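Local atomic coordinates of 361aa long hypothetical D-aminopeptidase (Pyrococcus horikoshii, PDB entry 2DRH), a protein that is of unknown function but probably acts as an aminopeptidase of the S58 (DmpA-like) peptidase family. Residues N100-G105 with N142-R147; H31-K36 with G168-G173. All blocks are in the same frame, centred on the assembly; numbering follows the deposited sequence.

Interaction 1 of 2, residues N100-G105 with N142-R147; sequences NTLSIG and NDIRGR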
loop_
_atom_site.group_PDB
_atom_site.type_symbol
_atom_site.label_atom_id
_atom_site.label_comp_id
_atom_site.label_asym_id
_atom_site.label_seq_id
_atom_site.Cartn_x
_atom_site.Cartn_y
_atom_site.Cartn_z
ATOM N N ASN A 100 6.433 -21.391 -14.695
ATOM C CA ASN A 100 5.167 -21.836 -14.124
ATOM C C ASN A 100 5.165 -21.679 -12.607
ATOM O O ASN A 100 6.221 -21.626 -11.965
ATOM C CB ASN A 100 4.854 -23.287 -14.529
ATOM C CG ASN A 100 5.769 -24.297 -13.868
ATOM O OD1 ASN A 100 5.688 -24.533 -12.661
ATOM N ND2 ASN A 100 6.649 -24.904 -14.658
ATOM N N THR A 101 3.970 -21.609 -12.038
ATOM C CA THR A 101 3.811 -21.420 -10.601
ATOM C C THR A 101 4.695 -22.275 -9.703
ATOM O O THR A 101 5.361 -21.751 -8.809
ATOM C CB THR A 101 2.351 -21.647 -10.171
ATOM O OG1 THR A 101 1.483 -20.933 -11.056
ATOM C CG2 THR A 101 2.128 -21.137 -8.732
ATOM N N LEU A 102 4.707 -23.586 -9.931
ATOM C CA LEU A 102 5.489 -24.482 -9.090
ATOM C C LEU A 102 6.980 -24.554 -9.385
ATOM O O LEU A 102 7.713 -25.228 -8.667
ATOM C CB LEU A 102 4.883 -25.886 -9.124
ATOM C CG LEU A 102 3.782 -26.203 -8.098
ATOM C CD1 LEU A 102 2.852 -25.031 -7.921
ATOM C CD2 LEU A 102 3.017 -27.434 -8.554
ATOM N N SER A 103 7.437 -23.862 -10.427
ATOM C CA SER A 103 8.867 -23.859 -10.764
ATOM C C SER A 103 9.591 -22.604 -10.264
ATOM O O SER A 103 10.781 -22.425 -10.540
ATOM C CB SER A 103 9.070 -23.959 -12.280
ATOM O OG SER A 103 8.686 -25.224 -12.793
ATOM N N ILE A 104 8.898 -21.738 -9.526
ATOM C CA ILE A 104 9.539 -20.513 -9.055
ATOM C C ILE A 104 10.777 -20.779 -8.203
ATOM O O ILE A 104 11.750 -20.018 -8.255
ATOM C CB ILE A 104 8.571 -19.603 -8.256
ATOM C CG1 ILE A 104 8.064 -20.325 -7.009
ATOM C CG2 ILE A 104 7.423 -19.157 -9.157
ATOM C CD1 ILE A 104 7.373 -19.401 -6.019
ATOM N N GLY A 105 10.743 -21.855 -7.424
ATOM C CA GLY A 105 11.885 -22.185 -6.597
ATOM C C GLY A 105 13.061 -22.559 -7.480
ATOM O O GLY A 105 14.195 -22.129 -7.248
ATOM N N ASN A 142 -0.031 -28.612 -18.695
ATOM C CA ASN A 142 1.241 -29.110 -18.184
ATOM C C ASN A 142 1.215 -29.889 -16.879
ATOM O O ASN A 142 0.386 -29.643 -16.005
ATOM C CB ASN A 142 2.220 -27.937 -18.043
ATOM C CG ASN A 142 3.564 -28.357 -17.482
ATOM O OD1 ASN A 142 4.209 -29.268 -18.001
ATOM N ND2 ASN A 142 3.997 -27.689 -16.418
ATOM N N ASP A 143 2.136 -30.845 -16.769
ATOM C CA ASP A 143 2.290 -31.634 -15.558
ATOM C C ASP A 143 3.072 -30.714 -14.631
ATOM O O ASP A 143 4.284 -30.861 -14.455
ATOM C CB ASP A 143 3.096 -32.914 -15.828
ATOM C CG ASP A 143 3.577 -33.582 -14.544
ATOM O OD1 ASP A 143 2.770 -33.691 -13.594
ATOM O OD2 ASP A 143 4.757 -34.001 -14.481
ATOM N N ILE A 144 2.370 -29.752 -14.051
ATOM C CA ILE A 144 3.000 -28.783 -13.165
ATOM C C ILE A 144 3.573 -29.392 -11.880
ATOM O O ILE A 144 4.595 -28.938 -11.380
ATOM C CB ILE A 144 2.005 -27.651 -12.831
ATOM C CG1 ILE A 144 2.766 -26.427 -12.319
ATOM C CG2 ILE A 144 0.968 -28.136 -11.816
ATOM C CD1 ILE A 144 1.934 -25.162 -12.331
ATOM N N ARG A 145 2.923 -30.424 -11.347
ATOM C CA ARG A 145 3.413 -31.068 -10.135
ATOM C C ARG A 145 4.809 -31.660 -10.359
ATOM O O ARG A 145 5.580 -31.810 -9.416
ATOM C CB ARG A 145 2.462 -32.189 -9.694
ATOM C CG ARG A 145 1.096 -31.728 -9.191
ATOM C CD ARG A 145 0.194 -32.934 -8.883
ATOM N NE ARG A 145 0.769 -33.794 -7.853
ATOM C CZ ARG A 145 0.679 -33.564 -6.545
ATOM N NH1 ARG A 145 0.024 -32.501 -6.095
ATOM N NH2 ARG A 145 1.266 -34.385 -5.687
ATOM N N GLY A 146 5.128 -31.992 -11.607
ATOM C CA GLY A 146 6.424 -32.581 -11.914
ATOM C C GLY A 146 7.641 -31.664 -11.938
ATOM O O GLY A 146 8.769 -32.153 -11.979
ATOM N N ARG A 147 7.432 -30.350 -11.924
ATOM C CA ARG A 147 8.547 -29.399 -11.928
ATOM C C ARG A 147 9.594 -29.799 -12.960
ATOM O O ARG A 147 10.710 -30.189 -12.620
ATOM C CB ARG A 147 9.182 -29.316 -10.537
ATOM C CG ARG A 147 8.265 -28.678 -9.497
ATOM C CD ARG A 147 8.245 -29.466 -8.192
ATOM N NE ARG A 147 9.031 -28.824 -7.149
ATOM C CZ ARG A 147 9.209 -29.323 -5.932
ATOM N NH1 ARG A 147 8.658 -30.486 -5.590
ATOM N NH2 ARG A 147 9.929 -28.649 -5.050
HETATM O O HOH W 1 6.264 -27.175 -12.683
#
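Ile144 and Leu102 form the apolar centre of this contact. CG1 of Ile144 lies 3.9 Å from CB of Leu102. Ile144 CG2 meets the Leu102 CD2 methyl, and that methyl also rests on the carbonyl of Ile144. Ile144 carries CG1 anti to its backbone N (chi1 -161°). This brings CD1 to the turn at 100-102, 4.1 Å from CB of Thr101. The Asn100 and Ile144 side chains run past each other in opposite directions, with OD1 of Asn100 3.5 Å from CG1 of Ile144. With an alanine in place of Ile144, CG1, CG2 and CD1 are gone, which would probably open a gap beside Leu102 and leave Asn100 OD1 without its apolar neighbour.

The polar link is indirect. One water donates to Asn100 OD1 at 2.7 Å and to Ile144 O at 2.8 Å. No direct hydrogen bond joins the two segments. Asn100 ND2 is hydrogen-bonded to OG1 of Thr50.

Arg147 meets Leu102 with its aliphatic part, CG lying 3.6 Å from Leu102 O. Its guanidinium continues to salt bridges with Asp113 and Glu109 of the second subunit.

The contact packs the turn between strand 96-100 and helix 104-118 against the loop that leads from strand 132-136 to helix 151-160. These two strands are parallel neighbours in the four-stranded sheet, and the second subunit borders the contact.

Interaction 2 of 2, residues H31-K36 with G168-G173; sequences HVTLIK and GAVGAG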
loop_
_atom_site.group_PDB
_atom_site.type_symbol
_atom_site.label_atom_id
_atom_site.label_comp_id
_atom_site.label_asym_id
_atom_site.label_seq_id
_atom_site.Cartn_x
_atom_site.Cartn_y
_atom_site.Cartn_z
ATOM N N HIS A 31 14.117 -17.468 -24.703
ATOM C CA HIS A 31 13.185 -18.539 -24.343
ATOM C C HIS A 31 13.817 -19.927 -24.272
ATOM O O HIS A 31 14.840 -20.202 -24.895
ATOM C CB HIS A 31 12.060 -18.674 -25.377
ATOM C CG HIS A 31 11.203 -17.460 -25.536
ATOM N ND1 HIS A 31 10.528 -16.878 -24.486
ATOM C CD2 HIS A 31 10.821 -16.788 -26.647
ATOM C CE1 HIS A 31 9.760 -15.906 -24.944
ATOM N NE2 HIS A 31 9.919 -15.832 -26.253
ATOM N N VAL A 32 13.155 -20.798 -23.520
ATOM C CA VAL A 32 13.523 -22.200 -23.393
ATOM C C VAL A 32 12.155 -22.873 -23.346
ATOM O O VAL A 32 11.355 -22.619 -22.435
ATOM C CB VAL A 32 14.329 -22.494 -22.111
ATOM C CG1 VAL A 32 14.388 -24.009 -21.863
ATOM C CG2 VAL A 32 15.742 -21.952 -22.268
ATOM N N THR A 33 11.881 -23.697 -24.356
ATOM C CA THR A 33 10.593 -24.372 -24.490
ATOM C C THR A 33 10.699 -25.856 -24.186
ATOM O O THR A 33 11.584 -26.532 -24.698
ATOM C CB THR A 33 10.036 -24.181 -25.920
ATOM O OG1 THR A 33 9.993 -22.780 -26.223
ATOM C CG2 THR A 33 8.625 -24.762 -26.042
ATOM N N LEU A 34 9.787 -26.354 -23.355
ATOM C CA LEU A 34 9.789 -27.757 -22.959
ATOM C C LEU A 34 8.496 -28.473 -23.315
ATOM O O LEU A 34 7.463 -28.284 -22.667
ATOM C CB LEU A 34 10.029 -27.865 -21.454
ATOM C CG LEU A 34 11.302 -27.157 -21.009
ATOM C CD1 LEU A 34 11.384 -27.126 -19.489
ATOM C CD2 LEU A 34 12.506 -27.870 -21.633
ATOM N N ILE A 35 8.572 -29.302 -24.349
ATOM C CA ILE A 35 7.428 -30.062 -24.821
ATOM C C ILE A 35 7.831 -31.524 -24.958
ATOM O O ILE A 35 8.803 -31.846 -25.646
ATOM C CB ILE A 35 6.943 -29.530 -26.185
ATOM C CG1 ILE A 35 6.622 -28.034 -26.062
ATOM C CG2 ILE A 35 5.718 -30.326 -26.660
ATOM C CD1 ILE A 35 5.998 -27.420 -27.309
ATOM N N LYS A 36 7.086 -32.406 -24.300
ATOM C CA LYS A 36 7.381 -33.831 -24.346
ATOM C C LYS A 36 6.224 -34.667 -23.813
ATOM O O LYS A 36 5.580 -34.301 -22.834
ATOM C CB LYS A 36 8.640 -34.132 -23.520
ATOM C CG LYS A 36 8.827 -35.605 -23.181
ATOM C CD LYS A 36 9.832 -35.807 -22.056
ATOM C CE LYS A 36 9.873 -37.266 -21.621
ATOM N NZ LYS A 36 8.529 -37.768 -21.190
ATOM N N GLY A 168 4.032 -16.474 -28.742
ATOM C CA GLY A 168 3.090 -17.579 -28.787
ATOM C C GLY A 168 3.393 -18.619 -27.724
ATOM O O GLY A 168 3.787 -18.278 -26.612
ATOM N N ALA A 169 3.229 -19.894 -28.061
ATOM C CA ALA A 169 3.474 -20.962 -27.094
ATOM C C ALA A 169 4.953 -21.337 -27.024
ATOM O O ALA A 169 5.364 -22.400 -27.484
ATOM C CB ALA A 169 2.629 -22.187 -27.446
ATOM N N VAL A 170 5.747 -20.456 -26.430
ATOM C CA VAL A 170 7.179 -20.680 -26.308
ATOM C C VAL A 170 7.632 -20.197 -24.936
ATOM O O VAL A 170 6.955 -19.382 -24.310
ATOM C CB VAL A 170 7.945 -19.905 -27.421
ATOM C CG1 VAL A 170 7.576 -20.469 -28.803
ATOM C CG2 VAL A 170 7.590 -18.420 -27.362
ATOM N N GLY A 171 8.768 -20.702 -24.466
ATOM C CA GLY A 171 9.260 -20.293 -23.163
ATOM C C GLY A 171 8.215 -20.482 -22.073
ATOM O O GLY A 171 7.590 -21.542 -21.976
ATOM N N ALA A 172 8.016 -19.456 -21.250
ATOM C CA ALA A 172 7.036 -19.537 -20.177
ATOM C C ALA A 172 5.611 -19.646 -20.728
ATOM O O ALA A 172 4.710 -20.112 -20.039
ATOM C CB ALA A 172 7.159 -18.322 -19.265
ATOM N N GLY A 173 5.411 -19.228 -21.971
ATOM C CA GLY A 173 4.080 -19.299 -22.552
ATOM C C GLY A 173 3.694 -20.667 -23.089
ATOM O O GLY A 173 2.519 -20.936 -23.349
#
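The imidazole of His31 takes the CG2 methyl of Val170 over one face. CG2 sits 3.8 Å from the ring centroid and 22° off the ring normal, a CH-pi contact. It is offset toward the rim, closest to CD2 and NE2. Both ring nitrogens are held from outside the two segments: NE2 by the carbonyl of Glu166 and ND1 by the hydroxyl of Thr53. These bonds probably fix the rotation of the ring under the methyl. Gly171 CA approaches the ring obliquely, 3.9 Å from ND1.

Thr33 supplies the one direct hydrogen bond between the segments. The amide of Gly171 donates to its OG1 over 3.0 Å, nearly straight at 170°. OG1 stands beside the backbone N of Thr33 (chi1 -54°), which turns it to the loop. It also lies 3.7 Å from CB of Val170.

Gly171 comes very close to the strand. Its CA makes a C-H...O contact of 3.2 Å with the carbonyl O of Val32. Its phi is positive, and a CB at this position would collide with ND1 of His31. Glycine therefore suits both the backbone and the close approach.

The loop 168-173 lies between helix 151-160 and strand 177-178 in sequence. It meets strand 28-36, an outermost strand of the four-stranded sheet within the chain. Strand 48-56 pairs antiparallel with that strand, and the OG1 of Thr53 on it, besides its bond with His31, is hydrogen-bonded to the backbone N of Ala172. Helix 151-160 packs on Val32 and Leu34.

Overall arrangement
The two contacts lie on the same side of the chain's centre. Their own centres are 13 Å apart, and their nearest atoms stay about 6 Å apart. Along the chain the order is 31-36, 100-105, 142-147, 168-173, so interaction 1 falls between the two halves of interaction 2. Both attach to the same four-stranded sheet. Interaction 2 uses strand 28-36, one of its two outermost strands within the chain, and interaction 1 joins the end of strand 96-100 to the loop after strand 132-136. Strand 48-56 lies between strands 28-36 and 96-100 in the sheet, and helix 151-160 between 142-147 and 168-173 in the chain. Interaction 1 borders the second subunit, whereas interaction 2 is internal to the chain.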